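PDB 4LIZ: actin-binding protein, cofilin/tropomyosin family protein, putative from Entamoeba histolytica, which binds actin filaments and stabilises them, and may contribute to phagocytosis and pseudopod formation by helping to maintain F-actin. Local coordinates for residues 10-15 with 27-32; 49-54 with 63-68. All blocks are in the same frame, centred on the assembly; numbering follows the deposited sequence.

Interaction 1 (10-15 with 27-32); sequences AGPVAE and VVFGVQ. With NA (sodium ion), chain C.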
ATOM      1  N   ALA A  10       4.721   4.561  10.320  1.00 12.82           N
ATOM      2  CA  ALA A  10       5.760   5.413   9.836  1.00 13.34           C
ATOM      3  C   ALA A  10       7.139   4.739   9.635  1.00 11.32           C
ATOM      4  O   ALA A  10       7.878   5.076   8.722  1.00 12.57           O
ATOM      5  CB  ALA A  10       5.881   6.655  10.732  1.00 14.50           C
ATOM      6  N   GLY A  11       7.433   3.863  10.559  1.00 13.29           N
ATOM      7  CA  GLY A  11       8.720   3.178  10.487  1.00 13.32           C
ATOM      8  C   GLY A  11       9.005   2.421   9.205  1.00 11.12           C
ATOM      9  O   GLY A  11       9.966   2.632   8.461  1.00 13.10           O
ATOM     10  N   PRO A  12       8.057   1.476   8.910  1.00 11.16           N
ATOM     11  CA  PRO A  12       8.263   0.766   7.692  1.00 10.60           C
ATOM     12  C   PRO A  12       8.143   1.590   6.414  1.00 10.24           C
ATOM     13  O   PRO A  12       8.767   1.270   5.428  1.00 12.32           O
ATOM     14  CB  PRO A  12       7.138  -0.328   7.727  1.00 13.12           C
ATOM     15  CG  PRO A  12       6.821  -0.449   9.143  1.00 12.92           C
ATOM     16  CD  PRO A  12       7.016   0.891   9.784  1.00 11.17           C
ATOM     17  N   VAL A  13       7.314   2.621   6.395  1.00 12.19           N
ATOM     18  CA  VAL A  13       7.221   3.541   5.267  1.00 12.76           C
ATOM     19  C   VAL A  13       8.609   4.207   4.987  1.00 11.27           C
ATOM     20  O   VAL A  13       9.046   4.207   3.887  1.00 12.93           O
ATOM     21  CB  VAL A  13       6.069   4.567   5.572  1.00 14.01           C
ATOM     22  CG1 VAL A  13       6.132   5.733   4.567  1.00 14.14           C
ATOM     23  CG2 VAL A  13       4.712   3.856   5.509  1.00 15.67           C
ATOM     24  N   ALA A  14       9.213   4.634   6.084  1.00 12.24           N
ATOM     25  CA  ALA A  14      10.537   5.214   5.940  1.00 12.76           C
ATOM     26  C   ALA A  14      11.568   4.190   5.383  1.00 11.72           C
ATOM     27  O   ALA A  14      12.445   4.504   4.592  1.00 12.83           O
ATOM     28  CB  ALA A  14      11.034   5.727   7.262  1.00 12.42           C
ATOM     29  N   GLU A  15      11.414   2.916   5.841  1.00 11.35           N
ATOM     30  CA  GLU A  15      12.264   1.851   5.339  1.00 11.28           C
ATOM     31  C   GLU A  15      12.151   1.673   3.815  1.00 12.12           C
ATOM     32  O   GLU A  15      13.095   1.450   3.091  1.00 13.55           O
ATOM     33  CB  GLU A  15      12.052   0.556   6.087  1.00 12.13           C
ATOM     34  CG  GLU A  15      12.410   0.615   7.559  1.00 12.31           C
ATOM     35  CD  GLU A  15      12.344  -0.737   8.155  1.00 15.20           C
ATOM     36  OE1 GLU A  15      11.295  -1.192   8.591  1.00 13.95           O
ATOM     37  OE2 GLU A  15      13.412  -1.375   8.238  1.00 19.08           O
ATOM     38  N   VAL A  27       5.791  -2.981   2.136  1.00 11.20           N
ATOM     39  CA  VAL A  27       5.125  -3.312   3.341  1.00 10.93           C
ATOM     40  C   VAL A  27       3.650  -3.493   3.143  1.00 11.16           C
ATOM     41  O   VAL A  27       3.092  -2.775   2.267  1.00 11.57           O
ATOM     42  CB  VAL A  27       5.415  -2.332   4.495  1.00 11.23           C
ATOM     43  CG1 VAL A  27       4.998  -0.900   4.091  1.00 12.28           C
ATOM     44  CG2 VAL A  27       4.798  -2.701   5.821  1.00 11.32           C
ATOM     45  N   VAL A  28       3.070  -4.457   3.825  1.00 10.38           N
ATOM     46  CA  VAL A  28       1.608  -4.663   3.878  1.00 11.31           C
ATOM     47  C   VAL A  28       1.173  -4.539   5.287  1.00 11.48           C
ATOM     48  O   VAL A  28       1.766  -5.209   6.167  1.00 12.20           O
ATOM     49  CB  VAL A  28       1.216  -6.003   3.236  1.00 11.48           C
ATOM     50  CG1 VAL A  28      -0.303  -6.209   3.334  1.00 12.32           C
ATOM     51  CG2 VAL A  28       1.680  -6.125   1.822  1.00 13.02           C
ATOM     52  N   PHE A  29       0.152  -3.701   5.578  1.00 11.07           N
ATOM     53  CA  PHE A  29      -0.422  -3.548   6.848  1.00 10.79           C
ATOM     54  C   PHE A  29      -1.780  -4.190   6.965  1.00 13.12           C
ATOM     55  O   PHE A  29      -2.595  -4.108   6.010  1.00 13.55           O
ATOM     56  CB  PHE A  29      -0.635  -2.047   7.211  1.00 11.28           C
ATOM     57  CG  PHE A  29       0.634  -1.201   7.190  1.00 11.26           C
ATOM     58  CD1 PHE A  29       1.512  -1.290   8.290  1.00 12.67           C
ATOM     59  CD2 PHE A  29       0.983  -0.386   6.133  1.00 11.75           C
ATOM     60  CE1 PHE A  29       2.653  -0.522   8.269  1.00 12.60           C
ATOM     61  CE2 PHE A  29       2.156   0.369   6.185  1.00 12.50           C
ATOM     62  CZ  PHE A  29       2.977   0.264   7.254  1.00 13.11           C
ATOM     63  N   GLY A  30      -1.975  -4.866   8.055  1.00 13.32           N
ATOM     64  CA  GLY A  30      -3.287  -5.350   8.420  1.00 13.75           C
ATOM     65  C   GLY A  30      -3.913  -4.538   9.505  1.00 14.97           C
ATOM     66  O   GLY A  30      -3.349  -3.609  10.096  1.00 16.25           O
ATOM     67  N   VAL A  31      -5.189  -4.798   9.723  1.00 17.82           N
ATOM     68  CA  VAL A  31      -6.016  -3.989  10.589  1.00 21.31           C
ATOM     69  C   VAL A  31      -6.558  -4.840  11.711  1.00 23.87           C
ATOM     70  O   VAL A  31      -7.277  -5.823  11.428  1.00 25.54           O
ATOM     71  CB  VAL A  31      -7.143  -3.298   9.707  1.00 21.05           C
ATOM     72  CG1 VAL A  31      -8.038  -2.422  10.575  1.00 24.42           C
ATOM     73  CG2 VAL A  31      -6.606  -2.411   8.657  1.00 21.47           C
ATOM     74  N   GLN A  32      -6.251  -4.475  12.946  1.00 23.20           N
ATOM     75  CA  GLN A  32      -6.831  -5.091  14.147  1.00 27.07           C
ATOM     76  C   GLN A  32      -7.836  -4.117  14.756  1.00 25.99           C
ATOM     77  O   GLN A  32      -7.794  -2.919  14.577  1.00 24.27           O
ATOM     78  CB  GLN A  32      -5.773  -5.417  15.175  1.00 28.55           C
ATOM     79  CG  GLN A  32      -4.776  -6.439  14.685  1.00 28.18           C
ATOM     80  CD  GLN A  32      -3.664  -6.726  15.680  1.00 30.08           C
ATOM     81  OE1 GLN A  32      -3.560  -6.080  16.757  1.00 34.39           O
ATOM     82  NE2 GLN A  32      -2.811  -7.659  15.329  1.00 30.35           N
TER
HETATM   83 NA    NA C 202      14.173   0.652   1.217  1.00 14.50          NA
HETATM   84  O   HOH W   1      15.080   0.511  -0.964  1.00 21.31           O
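Helix 10-15 runs nearly antiparallel to strand 27-32, at 164° with the axes 9.4 Å apart at closest approach, and P12 and V27 bring the two backbones nearest, their CA atoms 6.7 Å apart. The contact is wholly apolar and lies at the start of the strand. P12 points its CB toward the strand, and that atom sits 3.8 Å from V27 CG2 and 4.2 Å from F29 CZ. V27 places CG1 between its backbone N and carbonyl carbon (chi1 59°), which puts CG2 anti to the N and up against the proline. The same CG2 also lies over one face of the F29 ring, offset toward the rim. V13 comes to that ring differently: its CG2 stands at the edge, near the ring plane, 4.4 Å from F29 CZ. Further along, the helix serves a second purpose, since E15 O binds the sodium ion at 2.3 Å; D18, N21 and V24 give their carbonyl oxygens to the same ion, and a water joins them. In this ADF-homology fold the helix lies over one face of the sheet, P12 also touching V40 and K43 of strand 37-44 and V13 touching I109.

Interaction 2 (49-54 with 63-68); sequences EEVKAA and AYYRTI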
ATOM      1  N   GLU A  49       4.201  -8.326  -6.757  1.00 15.21           N
ATOM      2  CA  GLU A  49       3.850  -9.705  -6.557  0.50 16.07           C
ATOM      3  C   GLU A  49       3.873 -10.132  -5.078  1.00 14.22           C
ATOM      4  O   GLU A  49       3.076 -10.861  -4.627  1.00 15.41           O
ATOM      5  CB  GLU A  49       4.554 -10.666  -7.559  0.50 20.10           C
ATOM      6  CG  GLU A  49       4.400 -10.155  -9.029  0.50 20.77           C
ATOM      7  CD  GLU A  49       2.929  -9.893  -9.554  0.50 23.47           C
ATOM      8  OE1 GLU A  49       1.959 -10.567  -9.181  0.50 20.00           O
ATOM      9  OE2 GLU A  49       2.769  -8.917 -10.348  0.50 24.58           O
ATOM     10  N   GLU A  50       4.871  -9.643  -4.372  1.00 14.59           N
ATOM     11  CA  GLU A  50       4.980  -9.905  -2.950  1.00 13.35           C
ATOM     12  C   GLU A  50       3.818  -9.295  -2.131  1.00 12.61           C
ATOM     13  O   GLU A  50       3.299  -9.883  -1.239  1.00 13.95           O
ATOM     14  CB  GLU A  50       6.313  -9.407  -2.421  1.00 14.63           C
ATOM     15  CG  GLU A  50       7.504 -10.262  -2.797  1.00 15.95           C
ATOM     16  CD  GLU A  50       7.916 -10.179  -4.261  1.00 17.80           C
ATOM     17  OE1 GLU A  50       7.705  -9.212  -4.945  1.00 17.25           O
ATOM     18  OE2 GLU A  50       8.487 -11.147  -4.743  1.00 28.53           O
ATOM     19  N   VAL A  51       3.432  -8.096  -2.511  1.00 12.97           N
ATOM     20  CA  VAL A  51       2.292  -7.482  -1.899  1.00 12.15           C
ATOM     21  C   VAL A  51       1.039  -8.327  -2.157  1.00 11.65           C
ATOM     22  O   VAL A  51       0.312  -8.607  -1.286  1.00 12.66           O
ATOM     23  CB  VAL A  51       2.115  -6.054  -2.496  1.00 11.96           C
ATOM     24  CG1 VAL A  51       0.731  -5.459  -2.271  1.00 12.28           C
ATOM     25  CG2 VAL A  51       3.189  -5.112  -2.003  1.00 12.60           C
ATOM     26  N   LYS A  52       0.867  -8.741  -3.399  1.00 13.10           N
ATOM     27  CA  LYS A  52      -0.339  -9.461  -3.773  1.00 13.33           C
ATOM     28  C   LYS A  52      -0.415 -10.756  -2.999  1.00 13.84           C
ATOM     29  O   LYS A  52      -1.442 -11.104  -2.569  1.00 15.77           O
ATOM     30  CB  LYS A  52      -0.423  -9.688  -5.285  1.00 13.07           C
ATOM     31  CG  LYS A  52      -0.836  -8.463  -6.070  1.00 13.89           C
ATOM     32  CD  LYS A  52      -0.684  -8.635  -7.568  1.00 16.13           C
ATOM     33  CE  LYS A  52      -1.718  -9.572  -8.138  1.00 19.34           C
ATOM     34  NZ  LYS A  52      -1.479  -9.598  -9.595  1.00 27.78           N
ATOM     35  N   ALA A  53       0.722 -11.414  -2.812  1.00 12.99           N
ATOM     36  CA  ALA A  53       0.718 -12.608  -2.030  1.00 14.69           C
ATOM     37  C   ALA A  53       0.272 -12.524  -0.618  1.00 14.50           C
ATOM     38  O   ALA A  53      -0.202 -13.463   0.013  1.00 17.80           O
ATOM     39  CB  ALA A  53       2.125 -13.228  -2.074  1.00 16.74           C
ATOM     40  N   ALA A  54       0.434 -11.320  -0.047  1.00 12.98           N
ATOM     41  CA  ALA A  54       0.034 -11.004   1.289  1.00 13.06           C
ATOM     42  C   ALA A  54      -1.399 -10.480   1.489  1.00 12.42           C
ATOM     43  O   ALA A  54      -1.847 -10.421   2.637  1.00 14.53           O
ATOM     44  CB  ALA A  54       1.030  -9.994   1.938  1.00 14.24           C
ATOM     45  N   ALA A  63      -1.082  -1.323   1.476  1.00 10.23           N
ATOM     46  CA  ALA A  63       0.211  -1.688   1.039  1.00 10.07           C
ATOM     47  C   ALA A  63       0.920  -0.523   0.478  1.00 10.37           C
ATOM     48  O   ALA A  63       0.360   0.451  -0.082  1.00 11.54           O
ATOM     49  CB  ALA A  63       0.199  -2.874   0.055  1.00 11.15           C
ATOM     50  N   TYR A  64       2.255  -0.547   0.500  1.00 10.54           N
ATOM     51  CA  TYR A  64       3.108   0.480   0.026  1.00  9.97           C
ATOM     52  C   TYR A  64       4.415  -0.101  -0.488  1.00 11.82           C
ATOM     53  O   TYR A  64       5.030  -0.860   0.253  1.00 11.53           O
ATOM     54  CB  TYR A  64       3.377   1.493   1.182  1.00 11.73           C
ATOM     55  CG  TYR A  64       4.195   2.696   0.787  1.00 11.67           C
ATOM     56  CD1 TYR A  64       3.739   3.654  -0.076  1.00 12.98           C
ATOM     57  CD2 TYR A  64       5.434   2.893   1.393  1.00 13.61           C
ATOM     58  CE1 TYR A  64       4.462   4.800  -0.364  1.00 13.25           C
ATOM     59  CE2 TYR A  64       6.192   4.063   1.130  1.00 13.68           C
ATOM     60  CZ  TYR A  64       5.689   4.992   0.249  1.00 11.99           C
ATOM     61  OH  TYR A  64       6.357   6.233   0.012  1.00 14.96           O
ATOM     62  N   TYR A  65       4.804   0.172  -1.714  1.00 10.12           N
ATOM     63  CA  TYR A  65       6.028  -0.372  -2.268  1.00  9.71           C
ATOM     64  C   TYR A  65       6.717   0.586  -3.243  1.00 11.46           C
ATOM     65  O   TYR A  65       6.125   1.468  -3.762  1.00 11.85           O
ATOM     66  CB  TYR A  65       5.803  -1.757  -2.927  1.00 11.91           C
ATOM     67  CG  TYR A  65       5.010  -1.789  -4.212  1.00 12.50           C
ATOM     68  CD1 TYR A  65       5.621  -1.762  -5.423  1.00 13.11           C
ATOM     69  CD2 TYR A  65       3.645  -1.854  -4.178  1.00 12.13           C
ATOM     70  CE1 TYR A  65       4.894  -1.791  -6.583  1.00 13.71           C
ATOM     71  CE2 TYR A  65       2.908  -1.907  -5.334  1.00 12.82           C
ATOM     72  CZ  TYR A  65       3.550  -1.863  -6.526  1.00 12.21           C
ATOM     73  OH  TYR A  65       2.870  -1.880  -7.692  1.00 14.82           O
ATOM     74  N   ARG A  66       7.995   0.314  -3.449  1.00 13.20           N
ATOM     75  CA  ARG A  66       8.810   1.072  -4.360  1.00 13.96           C
ATOM     76  C   ARG A  66       9.013   0.287  -5.630  1.00 13.63           C
ATOM     77  O   ARG A  66       9.040  -0.900  -5.627  1.00 15.81           O
ATOM     78  CB  ARG A  66      10.163   1.466  -3.780  1.00 15.01           C
ATOM     79  CG  ARG A  66      11.082   0.327  -3.495  1.00 16.24           C
ATOM     80  CD  ARG A  66      12.304   0.817  -2.756  1.00 18.56           C
ATOM     81  NE  ARG A  66      13.238   1.540  -3.580  1.00 18.87           N
ATOM     82  CZ  ARG A  66      13.892   2.637  -3.221  1.00 16.86           C
ATOM     83  NH1 ARG A  66      13.689   3.204  -2.059  1.00 15.03           N
ATOM     84  NH2 ARG A  66      14.756   3.149  -4.062  1.00 21.55           N
ATOM     85  N   THR A  67       9.098   1.030  -6.719  1.00 15.45           N
ATOM     86  CA  THR A  67       9.299   0.488  -8.039  1.00 18.44           C
ATOM     87  C   THR A  67      10.113   1.485  -8.886  1.00 20.02           C
ATOM     88  O   THR A  67      10.415   2.490  -8.448  1.00 22.28           O
ATOM     89  CB  THR A  67       7.967   0.048  -8.695  1.00 17.74           C
ATOM     90  OG1 THR A  67       8.225  -0.725  -9.859  1.00 21.32           O
ATOM     91  CG2 THR A  67       7.153   1.197  -9.067  1.00 20.40           C
ATOM     92  N   ILE A  68      10.535   1.087 -10.062  1.00 24.22           N
ATOM     93  CA  ILE A  68      11.318   1.970 -10.953  1.00 27.87           C
ATOM     94  C   ILE A  68      10.528   2.297 -12.217  1.00 27.91           C
ATOM     95  O   ILE A  68       9.810   1.429 -12.747  1.00 26.80           O
ATOM     96  CB  ILE A  68      12.638   1.277 -11.272  1.00 32.88           C
ATOM     97  CG1 ILE A  68      13.401   1.015  -9.975  1.00 35.87           C
ATOM     98  CG2 ILE A  68      13.504   2.171 -12.162  1.00 39.39           C
ATOM     99  CD1 ILE A  68      14.586   0.058 -10.102  1.00 40.39           C
TER
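V51 of helix 48-54 drops onto A63 and Y65 of strand 60-69, a helix-on-sheet contact within the ADF-homology fold of the cofilin family. From the helix backbone the bond to V51 CB points toward the strand, and the two methyls on CB share the contact. CG1, anti to the backbone N (chi1 162°), reaches A63 CB at 3.5 Å, a snug methyl-to-methyl approach near the point where V51 and A63 bring the two backbones closest, 6.8 Å between CA atoms. CG2, anti to the carbonyl carbon, goes to Y65 instead and meets the ring from an oblique direction. The valine and tyrosine side chains cross at about a right angle. A63 and Y65 stand two residues apart on the strand and both point toward the helix, whereas Y64 between them points away, and its side chain touches helix 10-17. F26 of the adjacent strand touches V51 and Y65 alike, while V80 and I82 of strand 76-85 pack against the tyrosine, so the contact is flanked by side chains of strands 26-32 and 76-85. On the tyrosine ring the atom nearest the valine is CD2, 3.9 Å from V51 CG2.

In the fold
Along the chain the two interactions follow in series, 27-32 ending well before 49-54 begins; their centres are about 12 Å apart, and both contacts use the same mixed sheet. Strands 26-32 and 60-69 are antiparallel neighbours in it, joined where V27 N probably donates a hydrogen bond to Y64 O, 2.9 Å away. Helices 10-17 and 48-54 cover opposite faces of this strand pair. Each strand therefore faces both helices: Y64 reaches V13 of the first, its CE2 3.8 Å from V13 CG1, and V28 reaches A54 of the second. The two contacts thus belong to the same helix-sheet-helix sandwich, the layered core of the ADF-homology domain that this actin-binding protein consists of.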